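Local structure of TqaA (Penicillium aethiopicum, 5DLK) at residues T47-L52 against Q111-N116; S341-V346 against T468-D473. The protein is a fungal nonribosomal peptide synthetase, and the part described is its terminal condensation-like domain, which probably closes the peptide product into a ring. One frame throughout, in Å; residues are numbered along the deposited sequence.

Contact 1 of 2, residues T47-L52 against Q111-N116; sequences TLEDLL and QLVLAN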
loop_
_atom_site.group_PDB
_atom_site.type_symbol
_atom_site.label_atom_id
_atom_site.label_comp_id
_atom_site.label_asym_id
_atom_site.label_seq_id
_atom_site.Cartn_x
_atom_site.Cartn_y
_atom_site.Cartn_z
ATOM N N THR A 47 -9.122 20.602 -16.255
ATOM C CA THR A 47 -10.253 21.048 -15.462
ATOM C C THR A 47 -10.264 20.306 -14.128
ATOM O O THR A 47 -9.676 19.230 -14.007
ATOM C CB THR A 47 -11.577 20.808 -16.177
ATOM O OG1 THR A 47 -11.735 19.407 -16.428
ATOM C CG2 THR A 47 -11.592 21.566 -17.512
ATOM N N LEU A 48 -10.933 20.882 -13.140
ATOM C CA LEU A 48 -11.055 20.231 -11.836
ATOM C C LEU A 48 -12.355 19.443 -11.764
ATOM O O LEU A 48 -13.449 20.022 -11.740
ATOM C CB LEU A 48 -10.994 21.258 -10.710
ATOM C CG LEU A 48 -11.038 20.685 -9.290
ATOM C CD1 LEU A 48 -9.740 19.930 -8.975
ATOM C CD2 LEU A 48 -11.296 21.792 -8.284
ATOM N N GLU A 49 -12.235 18.117 -11.737
ATOM C CA GLU A 49 -13.391 17.235 -11.734
ATOM C C GLU A 49 -13.938 17.001 -10.314
ATOM O O GLU A 49 -15.156 16.856 -10.114
ATOM C CB GLU A 49 -13.022 15.908 -12.391
ATOM C CG GLU A 49 -14.113 14.873 -12.366
ATOM C CD GLU A 49 -13.652 13.536 -12.912
ATOM O OE1 GLU A 49 -14.095 12.495 -12.377
ATOM O OE2 GLU A 49 -12.845 13.521 -13.867
ATOM N N ASP A 50 -13.039 16.961 -9.330
ATOM C CA ASP A 50 -13.448 16.738 -7.941
ATOM C C ASP A 50 -12.355 17.190 -6.989
ATOM O O ASP A 50 -11.207 17.427 -7.389
ATOM C CB ASP A 50 -13.782 15.262 -7.698
ATOM C CG ASP A 50 -14.921 15.063 -6.676
ATOM O OD1 ASP A 50 -15.139 15.935 -5.805
ATOM O OD2 ASP A 50 -15.604 14.024 -6.760
ATOM N N LEU A 51 -12.721 17.324 -5.722
ATOM C CA LEU A 51 -11.743 17.599 -4.693
ATOM C C LEU A 51 -12.203 16.867 -3.435
ATOM O O LEU A 51 -13.340 17.052 -2.986
ATOM C CB LEU A 51 -11.594 19.104 -4.459
ATOM C CG LEU A 51 -10.357 19.558 -3.685
ATOM C CD1 LEU A 51 -10.068 21.026 -3.936
ATOM C CD2 LEU A 51 -10.538 19.284 -2.192
ATOM N N LEU A 52 -11.324 16.025 -2.892
ATOM C CA LEU A 52 -11.644 15.207 -1.708
ATOM C C LEU A 52 -10.499 15.230 -0.708
ATOM O O LEU A 52 -9.363 15.494 -1.068
ATOM C CB LEU A 52 -11.934 13.752 -2.101
ATOM C CG LEU A 52 -13.011 13.490 -3.148
ATOM C CD1 LEU A 52 -12.365 13.343 -4.527
ATOM C CD2 LEU A 52 -13.830 12.274 -2.789
ATOM N N GLN A 111 -6.945 15.731 -2.258
ATOM C CA GLN A 111 -6.618 15.323 -3.609
ATOM C C GLN A 111 -7.535 16.026 -4.626
ATOM O O GLN A 111 -8.741 16.131 -4.441
ATOM C CB GLN A 111 -6.667 13.794 -3.733
ATOM C CG GLN A 111 -7.969 13.143 -3.416
ATOM C CD GLN A 111 -7.830 11.652 -3.066
ATOM O OE1 GLN A 111 -7.175 10.875 -3.760
ATOM N NE2 GLN A 111 -8.503 11.248 -2.002
ATOM N N LEU A 112 -6.908 16.582 -5.659
ATOM C CA LEU A 112 -7.621 17.239 -6.751
ATOM C C LEU A 112 -7.667 16.279 -7.923
ATOM O O LEU A 112 -6.632 15.933 -8.482
ATOM C CB LEU A 112 -6.927 18.547 -7.150
ATOM C CG LEU A 112 -7.013 19.758 -6.215
ATOM C CD1 LEU A 112 -6.157 19.594 -4.962
ATOM C CD2 LEU A 112 -6.631 21.027 -6.945
ATOM N N VAL A 113 -8.863 15.826 -8.268
ATOM C CA VAL A 113 -9.040 14.962 -9.415
ATOM C C VAL A 113 -9.157 15.860 -10.644
ATOM O O VAL A 113 -10.052 16.686 -10.721
ATOM C CB VAL A 113 -10.282 14.079 -9.291
ATOM C CG1 VAL A 113 -10.356 13.105 -10.454
ATOM C CG2 VAL A 113 -10.275 13.319 -7.948
ATOM N N LEU A 114 -8.234 15.696 -11.583
ATOM C CA LEU A 114 -8.241 16.483 -12.811
ATOM C C LEU A 114 -8.930 15.746 -13.956
ATOM O O LEU A 114 -8.928 14.519 -14.015
ATOM C CB LEU A 114 -6.811 16.832 -13.211
ATOM C CG LEU A 114 -5.990 17.601 -12.179
ATOM C CD1 LEU A 114 -4.641 18.067 -12.772
ATOM C CD2 LEU A 114 -6.778 18.778 -11.612
ATOM N N ALA A 115 -9.518 16.516 -14.873
ATOM C CA ALA A 115 -10.034 15.980 -16.123
ATOM C C ALA A 115 -9.481 16.845 -17.258
ATOM O O ALA A 115 -8.780 17.831 -17.004
ATOM C CB ALA A 115 -11.565 15.969 -16.137
ATOM N N ASN A 116 -9.798 16.474 -18.495
ATOM C CA ASN A 116 -9.209 17.136 -19.667
ATOM C C ASN A 116 -7.692 17.204 -19.526
ATOM O O ASN A 116 -7.063 18.236 -19.778
ATOM C CB ASN A 116 -9.804 18.529 -19.854
ATOM C CG ASN A 116 -11.292 18.484 -20.151
ATOM O OD1 ASN A 116 -12.124 18.629 -19.251
ATOM N ND2 ASN A 116 -11.636 18.247 -21.413
#
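A classic beta bulge breaks the antiparallel pairing of T47-L52 with Q111-N116, an edge strand and the central strand of a small three-stranded sheet in the condensation-type domain. E49 and D50 together face V113. V113 O takes E49 N at 2.8 Å, nearly in line with its C=O bond, and D50 N through a weak bond. V113 N returns a bond to D50 O. On either side of the bulge the ladder is regular: T47 and A115 form one hydrogen-bonded pair, L52 and Q111 another.

L48, L51, L112 and L114 share one face of the sheet. L48 is turned with CG anti to the backbone N (chi1 -177°), and its CD1 runs over the neighbouring strand to L112 CB, 3.6 Å away. That same methyl also meets L114 CD2. L51 lies alongside L112, with CD1 against L112 CG at 4.0 Å. Helix 29-38 packs on L48, L112 and L114, while L51 meets S24 and I26 of the segment before it.

V113 is central to the other face. Its CG2 meets both L52 CD1 and D50 CB at 4.0 Å, while CG1 lies near E49 CD. The carboxylate of E49 is directed to R99 in a salt bridge, and its OE2 passes A115 CB at 3.6 Å. R99 NH1 also bonds L114 O, so one guanidinium serves both strands. D50 is buried, yet both its oxygens have partners: Y213 OH at OD2, and at OD1 the backbone N of F21 and of L51. The bonds to F21 and Y213 tie the bulge to the N-terminal segment and to helix 208-218.

Where the pairing ends, T47 OG1 donates to N116 OD1 at 3.0 Å, in the carbonyl plane and on a lone pair of the amide oxygen.

Contact 2 of 2, residues S341-V346 against T468-D473; sequences STDWTV and TARLLD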
loop_
_atom_site.group_PDB
_atom_site.type_symbol
_atom_site.label_atom_id
_atom_site.label_comp_id
_atom_site.label_asym_id
_atom_site.label_seq_id
_atom_site.Cartn_x
_atom_site.Cartn_y
_atom_site.Cartn_z
ATOM N N SER A 341 -3.531 -21.309 33.439
ATOM C CA SER A 341 -4.385 -22.447 33.836
ATOM C C SER A 341 -5.193 -23.006 32.664
ATOM O O SER A 341 -5.530 -24.195 32.632
ATOM C CB SER A 341 -5.333 -22.039 34.974
ATOM O OG SER A 341 -6.266 -21.029 34.609
ATOM N N THR A 342 -5.487 -22.156 31.681
ATOM C CA THR A 342 -6.260 -22.603 30.520
ATOM C C THR A 342 -5.405 -23.453 29.561
ATOM O O THR A 342 -5.922 -24.274 28.775
ATOM C CB THR A 342 -6.869 -21.375 29.807
ATOM O OG1 THR A 342 -7.732 -20.691 30.726
ATOM C CG2 THR A 342 -7.672 -21.762 28.563
ATOM N N ASP A 343 -4.089 -23.276 29.640
ATOM C CA ASP A 343 -3.126 -24.101 28.905
ATOM C C ASP A 343 -3.383 -24.079 27.396
ATOM O O ASP A 343 -3.508 -25.119 26.757
ATOM C CB ASP A 343 -3.162 -25.541 29.416
ATOM C CG ASP A 343 -1.784 -26.105 29.670
ATOM O OD1 ASP A 343 -0.789 -25.494 29.219
ATOM O OD2 ASP A 343 -1.711 -27.177 30.305
ATOM N N TRP A 344 -3.488 -22.885 26.827
ATOM C CA TRP A 344 -3.621 -22.777 25.380
ATOM C C TRP A 344 -2.501 -23.478 24.607
ATOM O O TRP A 344 -1.332 -23.473 25.020
ATOM C CB TRP A 344 -3.624 -21.318 24.944
ATOM C CG TRP A 344 -4.971 -20.740 24.689
ATOM C CD1 TRP A 344 -6.191 -21.250 25.043
ATOM C CD2 TRP A 344 -5.220 -19.510 24.022
ATOM N NE1 TRP A 344 -7.197 -20.386 24.638
ATOM C CE2 TRP A 344 -6.617 -19.315 24.002
ATOM C CE3 TRP A 344 -4.387 -18.542 23.438
ATOM C CZ2 TRP A 344 -7.196 -18.188 23.432
ATOM C CZ3 TRP A 344 -4.971 -17.414 22.865
ATOM C CH2 TRP A 344 -6.360 -17.252 22.863
ATOM N N THR A 345 -2.886 -24.069 23.487
ATOM C CA THR A 345 -1.932 -24.568 22.507
ATOM C C THR A 345 -1.716 -23.532 21.424
ATOM O O THR A 345 -2.439 -22.547 21.326
ATOM C CB THR A 345 -2.425 -25.854 21.845
ATOM O OG1 THR A 345 -3.598 -25.564 21.079
ATOM C CG2 THR A 345 -2.768 -26.913 22.908
ATOM N N VAL A 346 -0.709 -23.767 20.597
ATOM C CA VAL A 346 -0.513 -22.965 19.406
ATOM C C VAL A 346 -1.784 -22.874 18.563
ATOM O O VAL A 346 -2.146 -21.794 18.099
ATOM C CB VAL A 346 0.639 -23.546 18.574
ATOM C CG1 VAL A 346 0.660 -22.929 17.175
ATOM C CG2 VAL A 346 1.963 -23.334 19.320
ATOM N N THR A 468 0.163 -28.359 17.960
ATOM C CA THR A 468 -0.538 -28.782 19.170
ATOM C C THR A 468 0.283 -28.500 20.423
ATOM O O THR A 468 -0.132 -28.841 21.539
ATOM C CB THR A 468 -0.922 -30.295 19.135
ATOM O OG1 THR A 468 0.252 -31.097 19.231
ATOM C CG2 THR A 468 -1.668 -30.645 17.864
ATOM N N ALA A 469 1.449 -27.879 20.251
ATOM C CA ALA A 469 2.307 -27.547 21.384
ATOM C C ALA A 469 1.638 -26.583 22.349
ATOM O O ALA A 469 0.920 -25.678 21.925
ATOM C CB ALA A 469 3.634 -26.939 20.899
ATOM N N ARG A 470 1.923 -26.741 23.638
ATOM C CA ARG A 470 1.435 -25.793 24.642
ATOM C C ARG A 470 2.194 -24.486 24.510
ATOM O O ARG A 470 3.419 -24.494 24.381
ATOM C CB ARG A 470 1.589 -26.350 26.063
ATOM C CG ARG A 470 0.584 -27.419 26.444
ATOM C CD ARG A 470 0.919 -28.016 27.829
ATOM N NE ARG A 470 1.751 -27.105 28.623
ATOM C CZ ARG A 470 1.831 -27.110 29.953
ATOM N NH1 ARG A 470 1.133 -27.984 30.665
ATOM N NH2 ARG A 470 2.611 -26.237 30.576
ATOM N N LEU A 471 1.485 -23.357 24.531
ATOM C CA LEU A 471 2.182 -22.065 24.478
ATOM C C LEU A 471 3.216 -21.932 25.585
ATOM O O LEU A 471 4.299 -21.369 25.374
ATOM C CB LEU A 471 1.189 -20.905 24.586
ATOM C CG LEU A 471 0.339 -20.561 23.374
ATOM C CD1 LEU A 471 -0.464 -19.257 23.643
ATOM C CD2 LEU A 471 1.201 -20.433 22.118
ATOM N N LEU A 472 2.889 -22.447 26.769
ATOM C CA LEU A 472 3.831 -22.388 27.891
ATOM C C LEU A 472 5.167 -23.079 27.588
ATOM O O LEU A 472 6.176 -22.795 28.229
ATOM C CB LEU A 472 3.210 -23.010 29.150
ATOM C CG LEU A 472 2.214 -22.093 29.857
ATOM C CD1 LEU A 472 1.460 -22.815 30.980
ATOM C CD2 LEU A 472 2.952 -20.876 30.395
ATOM N N ASP A 473 5.169 -23.980 26.611
ATOM C CA ASP A 473 6.364 -24.754 26.288
ATOM C C ASP A 473 7.181 -24.160 25.140
ATOM O O ASP A 473 8.223 -24.708 24.762
ATOM C CB ASP A 473 5.976 -26.189 25.931
ATOM C CG ASP A 473 5.455 -26.974 27.132
ATOM O OD1 ASP A 473 5.799 -26.609 28.278
ATOM O OD2 ASP A 473 4.691 -27.945 26.926
HETATM O O HOH W 1 -0.007 -23.246 27.299
#
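D343 OD1 lies over one face of the R470 guanidinium, 3.0 Å above its plane and nearer its rim than its centre; at the edge of the W344 ring, in its plane, sits L471 CD1. The W344 ring also meets the H352 ring of helix 346-358, planes at about 55°. These contacts flank a single backbone bridge, T345 with R470, between the loop before this helix and the segment after helix 446-465. T345, the N-cap, caps a helix backbone N by its side chain, while D348 OD2 accepts from T345 N.

The carboxylate and guanidinium planes are 71° apart. The R470 chain bends at chi3 (22°), curling CD, NE and CZ round D343 OD1. D343 OD2 is 3.0 Å from R470 NH1 but well off the guanidinium plane, so charge, not a directed hydrogen bond, holds the pair. D473 is a second, longer ionic partner.

D343 OD1 also accepts from a water that donates to W344 O and accepts from L472 N. With an alanine at D343, R470 would probably lose one acidic partner and the water an acceptor.

L471 CD2 meets V346 CG2. Backbone bonds join L471 N to W344 O and, at 2.8 Å, V346 N to A469 O.

Overall arrangement
From the N terminus, strand 47-53 comes first, and contact 1 closes a loop when strand 108-115 returns beside it. The 58 residues between its segments include helices 56-63 and 81-94 and strands 67-75 and 100-105. Contact 2 opens much later, after strand 329-336. It closes near the C terminus, once helix 446-465 has ended. The two loops therefore follow in series, neither nested nor crossed. Contact 1 pairs the first strand of the small antiparallel sheet with its middle strand; contact 2 joins the start of helix 346-358 to the C-terminal segment at the surface. They lie on opposite sides of the chain's centre, their own centres about 55 Å apart.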